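Local coordinates for protein methylocystis parvus OBBP MbnE (Methylocystis parvus OBBP, PDB 5ICQ) that probably captures the copper-binding natural product methanobactin in the periplasm and hands it on for uptake, as a family 5 extracellular solute-binding protein, at residues D335-M345 with M417-A428; A393-W403 with D558-Y566. All coordinates share one frame; numbering follows the deposited sequence.

Overall arrangement
Both contacts lie on the same side of the chain's centre, contact 1 toward the outside, its centre about 32 Å from the centre of the chain, and contact 2 further in, about 23 Å from it. Their own centres are about 15 Å apart, and their segments alternate along the sequence. Helix 336-343 forms the bridge: while its Ala341 face packs on helix 415-427, Glu340 OE1 forms a salt bridge of 2.8 Å with Arg395 NH1 of contact 2, and Arg339 NH2 probably hydrogen-bonds to Gly564 O, also at 2.8 Å. Arg395 additionally holds a sulfate, probably from the crystallisation liquor.

Contact 1 of 2, residues D335-M345 with M417-A428; sequences DARLREAFGMM and MARRALDLLAAA
Ala341 of helix 336-343 lies against Ala421 and Leu425 of helix 415-427 in a nearly antiparallel helix pair, the axes of 336-343 and 417-427 approaching to 8.5 Å with directions 169° apart. Small residues suit this middle: the CA atoms of Ala341 and Ala421 are 4.4 Å apart, and Ala341 CB sits 3.6 Å from Leu425 CG. On one flank Leu425 CD2 reaches Leu338 CG at 3.6 Å and also the ring atom CE1 of Phe342, whose side chain it crosses at about a right angle. On the other, Leu424 spreads its two methyls, CD1 touching both Glu340 CG and Met344 CE, CD2 beside the aliphatic start of Arg337. The unbranched Met344 runs straight beyond CG (chi2 177°), which carries its CE to Leu424, while Met417, bent at chi2 and chi3, crosses it roughly perpendicularly, its CE 3.6 Å from Met344 CB. At the far end, Asp335 caps helix 336-343 by accepting from Arg337 N. The guanidinium of Arg337 grips the Asp335 carboxylate side-on, NE to OD1 and NH2 to OD2, with Ala428 CA over one face. One water donates to both Asp335 OD2 and Ala428 O, at 2.8 Å each.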
loop_
_atom_site.group_PDB
_atom_site.type_symbol
_atom_site.label_atom_id
_atom_site.label_comp_id
_atom_site.label_asym_id
_atom_site.label_seq_id
_atom_site.Cartn_x
_atom_site.Cartn_y
_atom_site.Cartn_z
ATOM N N ASP A 335 -22.334 -19.163 4.877
ATOM C CA ASP A 335 -23.421 -18.321 5.384
ATOM C C ASP A 335 -22.843 -17.069 6.052
ATOM O O ASP A 335 -22.108 -17.174 7.039
ATOM C CB ASP A 335 -24.292 -19.121 6.352
ATOM C CG ASP A 335 -25.615 -18.416 6.699
ATOM O OD1 ASP A 335 -25.652 -17.178 6.786
ATOM O OD2 ASP A 335 -26.626 -19.119 6.891
ATOM N N ALA A 336 -23.193 -15.885 5.530
ATOM C CA ALA A 336 -22.651 -14.643 6.093
ATOM C C ALA A 336 -23.053 -14.454 7.550
ATOM O O ALA A 336 -22.358 -13.753 8.301
ATOM C CB ALA A 336 -23.102 -13.426 5.275
ATOM N N ARG A 337 -24.189 -15.030 7.957
ATOM C CA ARG A 337 -24.633 -14.903 9.343
ATOM C C ARG A 337 -23.717 -15.674 10.278
ATOM O O ARG A 337 -23.423 -15.213 11.391
ATOM C CB ARG A 337 -26.076 -15.409 9.493
ATOM C CG ARG A 337 -27.129 -14.555 8.790
ATOM C CD ARG A 337 -28.480 -15.264 8.757
ATOM N NE ARG A 337 -28.427 -16.505 7.981
ATOM C CZ ARG A 337 -29.496 -17.228 7.660
ATOM N NH1 ARG A 337 -30.707 -16.828 8.040
ATOM N NH2 ARG A 337 -29.358 -18.349 6.966
ATOM N N LEU A 338 -23.275 -16.861 9.851
ATOM C CA LEU A 338 -22.298 -17.603 10.653
ATOM C C LEU A 338 -20.952 -16.888 10.690
ATOM O O LEU A 338 -20.282 -16.875 11.729
ATOM C CB LEU A 338 -22.139 -19.032 10.114
ATOM C CG LEU A 338 -21.135 -19.947 10.844
ATOM C CD1 LEU A 338 -21.620 -21.398 10.843
ATOM C CD2 LEU A 338 -19.742 -19.886 10.220
ATOM N N ARG A 339 -20.514 -16.322 9.560
ATOM C CA ARG A 339 -19.258 -15.581 9.574
ATOM C C ARG A 339 -19.344 -14.395 10.521
ATOM O O ARG A 339 -18.398 -14.130 11.275
ATOM C CB ARG A 339 -18.876 -15.119 8.162
ATOM C CG ARG A 339 -18.764 -16.295 7.182
ATOM C CD ARG A 339 -18.097 -15.922 5.853
ATOM N NE ARG A 339 -18.865 -14.931 5.083
ATOM C CZ ARG A 339 -19.664 -15.216 4.062
ATOM N NH1 ARG A 339 -19.873 -16.494 3.710
ATOM N NH2 ARG A 339 -20.275 -14.238 3.404
ATOM N N GLU A 340 -20.463 -13.660 10.489
ATOM C CA GLU A 340 -20.637 -12.547 11.425
ATOM C C GLU A 340 -20.585 -13.031 12.869
ATOM O O GLU A 340 -19.921 -12.420 13.720
ATOM C CB GLU A 340 -21.955 -11.809 11.162
ATOM C CG GLU A 340 -22.214 -10.730 12.229
ATOM C CD GLU A 340 -23.375 -9.796 11.914
ATOM O OE1 GLU A 340 -24.162 -10.078 10.990
ATOM O OE2 GLU A 340 -23.490 -8.758 12.603
ATOM N N ALA A 341 -21.286 -14.132 13.168
ATOM C CA ALA A 341 -21.295 -14.656 14.532
ATOM C C ALA A 341 -19.899 -15.062 14.996
ATOM O O ALA A 341 -19.507 -14.777 16.137
ATOM C CB ALA A 341 -22.241 -15.857 14.622
ATOM N N PHE A 342 -19.137 -15.750 14.140
ATOM C CA PHE A 342 -17.788 -16.136 14.534
ATOM C C PHE A 342 -16.928 -14.908 14.785
ATOM O O PHE A 342 -16.094 -14.896 15.701
ATOM C CB PHE A 342 -17.138 -17.017 13.465
ATOM C CG PHE A 342 -17.507 -18.469 13.550
ATOM C CD1 PHE A 342 -18.727 -18.872 14.074
ATOM C CD2 PHE A 342 -16.614 -19.443 13.103
ATOM C CE1 PHE A 342 -19.059 -20.225 14.136
ATOM C CE2 PHE A 342 -16.938 -20.792 13.162
ATOM C CZ PHE A 342 -18.166 -21.184 13.678
ATOM N N GLY A 343 -17.134 -13.858 13.992
ATOM C CA GLY A 343 -16.375 -12.634 14.175
ATOM C C GLY A 343 -16.608 -11.991 15.525
ATOM O O GLY A 343 -15.711 -11.347 16.070
ATOM N N MET A 344 -17.807 -12.161 16.085
ATOM C CA MET A 344 -18.123 -11.602 17.396
ATOM C C MET A 344 -17.254 -12.171 18.497
ATOM O O MET A 344 -17.150 -11.567 19.571
ATOM C CB MET A 344 -19.578 -11.886 17.760
ATOM C CG MET A 344 -20.585 -11.147 16.934
ATOM S SD MET A 344 -22.238 -11.663 17.438
ATOM C CE MET A 344 -23.195 -10.641 16.317
ATOM N N MET A 345 -16.666 -13.337 18.280
ATOM C CA MET A 345 -15.959 -14.003 19.357
ATOM C C MET A 345 -14.494 -13.609 19.448
ATOM O O MET A 345 -13.833 -13.984 20.419
ATOM C CB MET A 345 -16.083 -15.513 19.199
ATOM C CG MET A 345 -17.529 -16.011 19.225
ATOM S SD MET A 345 -18.429 -15.567 20.736
ATOM C CE MET A 345 -17.449 -16.410 21.982
ATOM N N MET A 417 -21.924 -11.553 24.679
ATOM C CA MET A 417 -21.324 -11.699 23.357
ATOM C C MET A 417 -21.518 -13.112 22.825
ATOM O O MET A 417 -21.886 -13.305 21.660
ATOM C CB MET A 417 -19.841 -11.354 23.412
ATOM C CG MET A 417 -19.251 -10.898 22.092
ATOM S SD MET A 417 -19.926 -9.316 21.524
ATOM C CE MET A 417 -21.053 -9.835 20.256
ATOM N N ALA A 418 -21.245 -14.117 23.660
ATOM C CA ALA A 418 -21.546 -15.490 23.276
ATOM C C ALA A 418 -23.030 -15.658 22.968
ATOM O O ALA A 418 -23.401 -16.401 22.053
ATOM C CB ALA A 418 -21.101 -16.454 24.380
ATOM N N ARG A 419 -23.900 -14.968 23.714
ATOM C CA ARG A 419 -25.334 -15.070 23.452
ATOM C C ARG A 419 -25.704 -14.445 22.111
ATOM O O ARG A 419 -26.546 -14.982 21.379
ATOM C CB ARG A 419 -26.127 -14.411 24.589
ATOM C CG ARG A 419 -27.587 -14.128 24.282
ATOM C CD ARG A 419 -28.462 -15.375 24.338
ATOM N NE ARG A 419 -28.003 -16.327 25.340
ATOM C CZ ARG A 419 -27.757 -17.610 25.093
ATOM N NH1 ARG A 419 -27.942 -18.102 23.876
ATOM N NH2 ARG A 419 -27.336 -18.407 26.067
ATOM N N ARG A 420 -25.105 -13.300 21.777
ATOM C CA ARG A 420 -25.378 -12.707 20.472
ATOM C C ARG A 420 -24.931 -13.632 19.353
ATOM O O ARG A 420 -25.639 -13.798 18.351
ATOM C CB ARG A 420 -24.680 -11.359 20.343
ATOM C CG ARG A 420 -25.193 -10.304 21.292
ATOM C CD ARG A 420 -24.386 -9.016 21.116
ATOM N NE ARG A 420 -24.742 -8.010 22.109
ATOM C CZ ARG A 420 -24.092 -6.861 22.249
ATOM N NH1 ARG A 420 -23.052 -6.604 21.464
ATOM N NH2 ARG A 420 -24.472 -5.982 23.171
ATOM N N ALA A 421 -23.754 -14.239 19.507
ATOM C CA ALA A 421 -23.249 -15.154 18.488
ATOM C C ALA A 421 -24.150 -16.375 18.340
ATOM O O ALA A 421 -24.495 -16.777 17.224
ATOM C CB ALA A 421 -21.820 -15.574 18.834
ATOM N N LEU A 422 -24.542 -16.986 19.458
ATOM C CA LEU A 422 -25.375 -18.185 19.385
ATOM C C LEU A 422 -26.747 -17.887 18.794
ATOM O O LEU A 422 -27.305 -18.723 18.071
ATOM C CB LEU A 422 -25.506 -18.806 20.780
ATOM C CG LEU A 422 -24.204 -19.432 21.273
ATOM C CD1 LEU A 422 -24.263 -19.752 22.767
ATOM C CD2 LEU A 422 -23.916 -20.687 20.457
ATOM N N ASP A 423 -27.312 -16.710 19.079
ATOM C CA ASP A 423 -28.598 -16.364 18.482
ATOM C C ASP A 423 -28.485 -16.246 16.969
ATOM O O ASP A 423 -29.357 -16.725 16.234
ATOM C CB ASP A 423 -29.144 -15.059 19.079
ATOM C CG ASP A 423 -29.524 -15.194 20.545
ATOM O OD1 ASP A 423 -29.572 -16.330 21.062
ATOM O OD2 ASP A 423 -29.773 -14.152 21.188
ATOM N N LEU A 424 -27.421 -15.604 16.479
ATOM C CA LEU A 424 -27.200 -15.532 15.037
ATOM C C LEU A 424 -26.997 -16.916 14.443
ATOM O O LEU A 424 -27.535 -17.235 13.374
ATOM C CB LEU A 424 -25.977 -14.663 14.726
ATOM C CG LEU A 424 -26.155 -13.309 14.063
ATOM C CD1 LEU A 424 -24.790 -12.726 13.741
ATOM C CD2 LEU A 424 -27.027 -13.417 12.815
ATOM N N LEU A 425 -26.173 -17.737 15.100
ATOM C CA LEU A 425 -25.931 -19.092 14.616
ATOM C C LEU A 425 -27.226 -19.891 14.551
ATOM O O LEU A 425 -27.452 -20.643 13.597
ATOM C CB LEU A 425 -24.897 -19.783 15.509
ATOM C CG LEU A 425 -23.499 -19.163 15.347
ATOM C CD1 LEU A 425 -22.565 -19.488 16.509
ATOM C CD2 LEU A 425 -22.893 -19.605 13.986
ATOM N N ALA A 426 -28.092 -19.739 15.557
ATOM C CA ALA A 426 -29.382 -20.433 15.532
ATOM C C ALA A 426 -30.189 -20.052 14.296
ATOM O O ALA A 426 -30.792 -20.915 13.647
ATOM C CB ALA A 426 -30.162 -20.128 16.817
ATOM N N ALA A 427 -30.175 -18.766 13.931
ATOM C CA ALA A 427 -30.831 -18.329 12.703
ATOM C C ALA A 427 -30.192 -18.947 11.464
ATOM O O ALA A 427 -30.881 -19.191 10.466
ATOM C CB ALA A 427 -30.805 -16.803 12.616
ATOM N N ALA A 428 -28.889 -19.209 11.497
ATOM C CA ALA A 428 -28.243 -19.886 10.382
ATOM C C ALA A 428 -28.380 -21.396 10.460
ATOM O O ALA A 428 -27.754 -22.098 9.662
ATOM C CB ALA A 428 -26.762 -19.503 10.302
HETATM O O HOH W 1 -26.512 -21.884 7.165
#

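Contact 2 of 2, residues A393-W403 with D558-Y566; sequences AVRAEILEGEW and DRVLLSGFY. With SO4 (sulfate ion), chain D.
Phe565 turns its ring edge toward the face of Trp403 in an offset edge-to-face pair, the phenyl and five-membered ring centroids 5.8 Å apart and the planes at 79°. One phenyl face lies over Leu562 O, while Glu397 OE2 and Arg395 CD meet the ring near its plane, at the edge, where aromatic hydrogens suit a carboxylate oxygen. Ile398 CD1 lies over the rim of one indole face and also packs on Leu562 CB; the beta-branched isoleucine suits the place, its CD1 touching aromatics and helix while CG2 packs on Arg559 CB.

The guanidinium of Arg395 meets the sulfate edge-on: NE and NH2 both donate to O2, and NH2 also to O3. Ala396 N, in the first turn of helix 396-399, adds a bond to O4 of 2.8 Å.

Ser563 is small enough to let the backbones close in. Its chi1 of -69° sets OG beside the backbone N, donating back to Arg559 O and accepting from Arg395 N at 3.0 Å; one hydroxyl thus links both segments. Arg559, extended from CG to NE, runs alongside Ile398 in the opposite direction and donates from NH1 to Ile398 O at 3.0 Å, in the carbonyl plane though bent, at 138°; Gly401 N of the Schellman motif shares that oxygen, and NH1 also bonds to Arg377 O. A leucine in place of Arg559 would probably leave Ile398 O without this donor and Glu383, the salt-bridge partner of NE, without its mate.

Val394 CG2 meets Val560 CG2 at 3.7 Å, and both valines also touch Leu387 of helix 381-387. Helix 532-543 packs on Val560 and Ala393, helix 336-343 reaches Phe565 through Glu340, and Tyr566 leads on into strand 567-572, its backbone hydrogen-bonded to Phe326 of strand 322-326.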
loop_
_atom_site.group_PDB
_atom_site.type_symbol
_atom_site.label_atom_id
_atom_site.label_comp_id
_atom_site.label_asym_id
_atom_site.label_seq_id
_atom_site.Cartn_x
_atom_site.Cartn_y
_atom_site.Cartn_z
ATOM N N ALA A 393 -27.399 -6.158 -0.350
ATOM C CA ALA A 393 -25.947 -6.146 -0.220
ATOM C C ALA A 393 -25.456 -5.607 1.122
ATOM O O ALA A 393 -24.383 -6.010 1.571
ATOM C CB ALA A 393 -25.322 -5.331 -1.354
ATOM N N VAL A 394 -26.172 -4.690 1.769
ATOM C CA VAL A 394 -25.642 -4.008 2.951
ATOM C C VAL A 394 -26.574 -4.240 4.135
ATOM O O VAL A 394 -27.782 -4.018 4.027
ATOM C CB VAL A 394 -25.455 -2.500 2.697
ATOM C CG1 VAL A 394 -24.922 -1.807 3.965
ATOM C CG2 VAL A 394 -24.496 -2.278 1.522
ATOM N N ARG A 395 -26.010 -4.666 5.266
ATOM C CA ARG A 395 -26.800 -4.828 6.482
ATOM C C ARG A 395 -27.191 -3.464 7.056
ATOM O O ARG A 395 -26.417 -2.501 6.995
ATOM C CB ARG A 395 -26.013 -5.634 7.521
ATOM C CG ARG A 395 -25.781 -7.110 7.134
ATOM C CD ARG A 395 -25.941 -8.026 8.353
ATOM N NE ARG A 395 -27.326 -8.084 8.817
ATOM C CZ ARG A 395 -27.704 -8.566 9.999
ATOM N NH1 ARG A 395 -26.794 -9.031 10.848
ATOM N NH2 ARG A 395 -28.991 -8.580 10.334
ATOM N N ALA A 396 -28.396 -3.390 7.645
ATOM C CA ALA A 396 -28.890 -2.113 8.165
ATOM C C ALA A 396 -27.918 -1.497 9.165
ATOM O O ALA A 396 -27.723 -0.275 9.174
ATOM C CB ALA A 396 -30.267 -2.297 8.813
ATOM N N GLU A 397 -27.299 -2.329 10.014
ATOM C CA GLU A 397 -26.371 -1.820 11.026
ATOM C C GLU A 397 -25.192 -1.108 10.371
ATOM O O GLU A 397 -24.686 -0.101 10.884
ATOM C CB GLU A 397 -25.884 -2.979 11.911
ATOM C CG GLU A 397 -25.176 -4.115 11.126
ATOM C CD GLU A 397 -24.823 -5.346 11.960
ATOM O OE1 GLU A 397 -24.971 -5.323 13.202
ATOM O OE2 GLU A 397 -24.379 -6.347 11.357
ATOM N N ILE A 398 -24.767 -1.595 9.211
ATOM C CA ILE A 398 -23.656 -0.974 8.498
ATOM C C ILE A 398 -24.136 0.195 7.641
ATOM O O ILE A 398 -23.443 1.217 7.516
ATOM C CB ILE A 398 -22.937 -2.065 7.681
ATOM C CG1 ILE A 398 -22.168 -2.971 8.651
ATOM C CG2 ILE A 398 -22.006 -1.445 6.635
ATOM C CD1 ILE A 398 -21.672 -4.272 8.057
ATOM N N LEU A 399 -25.334 0.080 7.063
ATOM C CA LEU A 399 -25.871 1.160 6.236
ATOM C C LEU A 399 -26.017 2.446 7.045
ATOM O O LEU A 399 -25.756 3.540 6.540
ATOM C CB LEU A 399 -27.221 0.755 5.640
ATOM C CG LEU A 399 -27.843 1.705 4.601
ATOM C CD1 LEU A 399 -27.028 1.729 3.319
ATOM C CD2 LEU A 399 -29.290 1.315 4.307
ATOM N N GLU A 400 -26.398 2.331 8.315
ATOM C CA GLU A 400 -26.637 3.518 9.129
ATOM C C GLU A 400 -25.399 3.996 9.888
ATOM O O GLU A 400 -25.479 5.000 10.606
ATOM C CB GLU A 400 -27.795 3.257 10.099
ATOM C CG GLU A 400 -29.106 2.867 9.404
ATOM C CD GLU A 400 -29.522 3.826 8.276
ATOM O OE1 GLU A 400 -29.222 5.037 8.355
ATOM O OE2 GLU A 400 -30.165 3.365 7.307
ATOM N N GLY A 401 -24.257 3.334 9.723
ATOM C CA GLY A 401 -23.039 3.745 10.398
ATOM C C GLY A 401 -22.993 3.432 11.880
ATOM O O GLY A 401 -22.273 4.102 12.619
ATOM N N GLU A 402 -23.759 2.445 12.341
ATOM C CA GLU A 402 -23.762 2.040 13.740
ATOM C C GLU A 402 -22.870 0.842 14.023
ATOM O O GLU A 402 -22.658 0.517 15.197
ATOM C CB GLU A 402 -25.186 1.701 14.197
ATOM C CG GLU A 402 -26.142 2.858 14.059
ATOM C CD GLU A 402 -27.467 2.595 14.744
ATOM O OE1 GLU A 402 -27.682 1.461 15.226
ATOM O OE2 GLU A 402 -28.287 3.530 14.803
ATOM N N TRP A 403 -22.363 0.169 12.998
ATOM C CA TRP A 403 -21.638 -1.076 13.205
ATOM C C TRP A 403 -20.160 -0.825 13.493
ATOM O O TRP A 403 -19.543 0.093 12.946
ATOM C CB TRP A 403 -21.772 -1.988 11.979
ATOM C CG TRP A 403 -21.058 -3.300 12.141
ATOM C CD1 TRP A 403 -21.560 -4.446 12.712
ATOM C CD2 TRP A 403 -19.712 -3.603 11.749
ATOM N NE1 TRP A 403 -20.606 -5.444 12.684
ATOM C CE2 TRP A 403 -19.464 -4.952 12.102
ATOM C CE3 TRP A 403 -18.692 -2.872 11.123
ATOM C CZ2 TRP A 403 -18.243 -5.578 11.850
ATOM C CZ3 TRP A 403 -17.480 -3.500 10.872
ATOM C CH2 TRP A 403 -17.265 -4.836 11.241
ATOM N N ASP A 558 -17.098 0.083 0.767
ATOM C CA ASP A 558 -16.722 -0.352 2.113
ATOM C C ASP A 558 -17.890 -1.052 2.802
ATOM O O ASP A 558 -17.728 -2.135 3.376
ATOM C CB ASP A 558 -16.255 0.867 2.927
ATOM C CG ASP A 558 -15.506 0.496 4.218
ATOM O OD1 ASP A 558 -14.784 -0.521 4.231
ATOM O OD2 ASP A 558 -15.626 1.248 5.226
ATOM N N ARG A 559 -19.085 -0.449 2.735
ATOM C CA ARG A 559 -20.262 -1.054 3.361
ATOM C C ARG A 559 -20.562 -2.434 2.794
ATOM O O ARG A 559 -20.947 -3.341 3.540
ATOM C CB ARG A 559 -21.491 -0.154 3.194
ATOM C CG ARG A 559 -21.240 1.275 3.671
ATOM C CD ARG A 559 -22.514 2.111 3.784
ATOM N NE ARG A 559 -22.130 3.520 3.844
ATOM C CZ ARG A 559 -22.020 4.215 4.966
ATOM N NH1 ARG A 559 -22.253 3.603 6.125
ATOM N NH2 ARG A 559 -21.638 5.487 4.931
ATOM N N VAL A 560 -20.433 -2.602 1.476
ATOM C CA VAL A 560 -20.722 -3.905 0.873
ATOM C C VAL A 560 -19.695 -4.942 1.312
ATOM O O VAL A 560 -20.047 -6.074 1.665
ATOM C CB VAL A 560 -20.786 -3.781 -0.660
ATOM C CG1 VAL A 560 -20.905 -5.160 -1.307
ATOM C CG2 VAL A 560 -21.974 -2.891 -1.087
ATOM N N LEU A 561 -18.410 -4.581 1.301
ATOM C CA LEU A 561 -17.384 -5.516 1.764
ATOM C C LEU A 561 -17.613 -5.910 3.214
ATOM O O LEU A 561 -17.556 -7.095 3.565
ATOM C CB LEU A 561 -15.998 -4.896 1.612
ATOM C CG LEU A 561 -15.450 -4.715 0.198
ATOM C CD1 LEU A 561 -14.033 -4.125 0.283
ATOM C CD2 LEU A 561 -15.437 -6.060 -0.540
ATOM N N LEU A 562 -17.830 -4.923 4.084
ATOM C CA LEU A 562 -18.008 -5.231 5.502
ATOM C C LEU A 562 -19.240 -6.095 5.725
ATOM O O LEU A 562 -19.235 -6.972 6.599
ATOM C CB LEU A 562 -18.109 -3.938 6.319
ATOM C CG LEU A 562 -16.820 -3.117 6.382
ATOM C CD1 LEU A 562 -17.088 -1.697 6.948
ATOM C CD2 LEU A 562 -15.800 -3.841 7.256
ATOM N N SER A 563 -20.316 -5.843 4.965
ATOM C CA SER A 563 -21.571 -6.563 5.151
ATOM C C SER A 563 -21.481 -8.021 4.741
ATOM O O SER A 563 -22.384 -8.792 5.079
ATOM C CB SER A 563 -22.702 -5.896 4.365
ATOM O OG SER A 563 -23.020 -4.651 4.950
ATOM N N GLY A 564 -20.438 -8.406 4.014
ATOM C CA GLY A 564 -20.233 -9.802 3.690
ATOM C C GLY A 564 -19.532 -10.604 4.763
ATOM O O GLY A 564 -19.567 -11.838 4.718
ATOM N N PHE A 565 -18.905 -9.938 5.734
ATOM C CA PHE A 565 -18.173 -10.630 6.794
ATOM C C PHE A 565 -17.228 -11.671 6.202
ATOM O O PHE A 565 -17.166 -12.825 6.643
ATOM C CB PHE A 565 -19.150 -11.243 7.807
ATOM C CG PHE A 565 -20.001 -10.200 8.465
ATOM C CD1 PHE A 565 -19.519 -9.499 9.558
ATOM C CD2 PHE A 565 -21.233 -9.834 7.918
ATOM C CE1 PHE A 565 -20.283 -8.481 10.142
ATOM C CE2 PHE A 565 -22.001 -8.824 8.494
ATOM C CZ PHE A 565 -21.524 -8.146 9.605
ATOM N N TYR A 566 -16.492 -11.245 5.171
ATOM C CA TYR A 566 -15.493 -12.110 4.558
ATOM C C TYR A 566 -14.264 -12.252 5.432
ATOM O O TYR A 566 -13.512 -13.226 5.286
ATOM C CB TYR A 566 -15.083 -11.564 3.188
ATOM C CG TYR A 566 -16.255 -11.430 2.245
ATOM C CD1 TYR A 566 -16.858 -12.555 1.690
ATOM C CD2 TYR A 566 -16.765 -10.176 1.918
ATOM C CE1 TYR A 566 -17.953 -12.434 0.822
ATOM C CE2 TYR A 566 -17.851 -10.049 1.055
ATOM C CZ TYR A 566 -18.437 -11.177 0.522
ATOM O OH TYR A 566 -19.498 -11.023 -0.331
HETATM S S SO4 D . -30.569 -6.582 7.902
HETATM O O1 SO4 D . -31.997 -6.829 7.723
HETATM O O2 SO4 D . -29.819 -7.784 7.550
HETATM O O3 SO4 D . -30.315 -6.227 9.295
HETATM O O4 SO4 D . -30.184 -5.481 7.029
#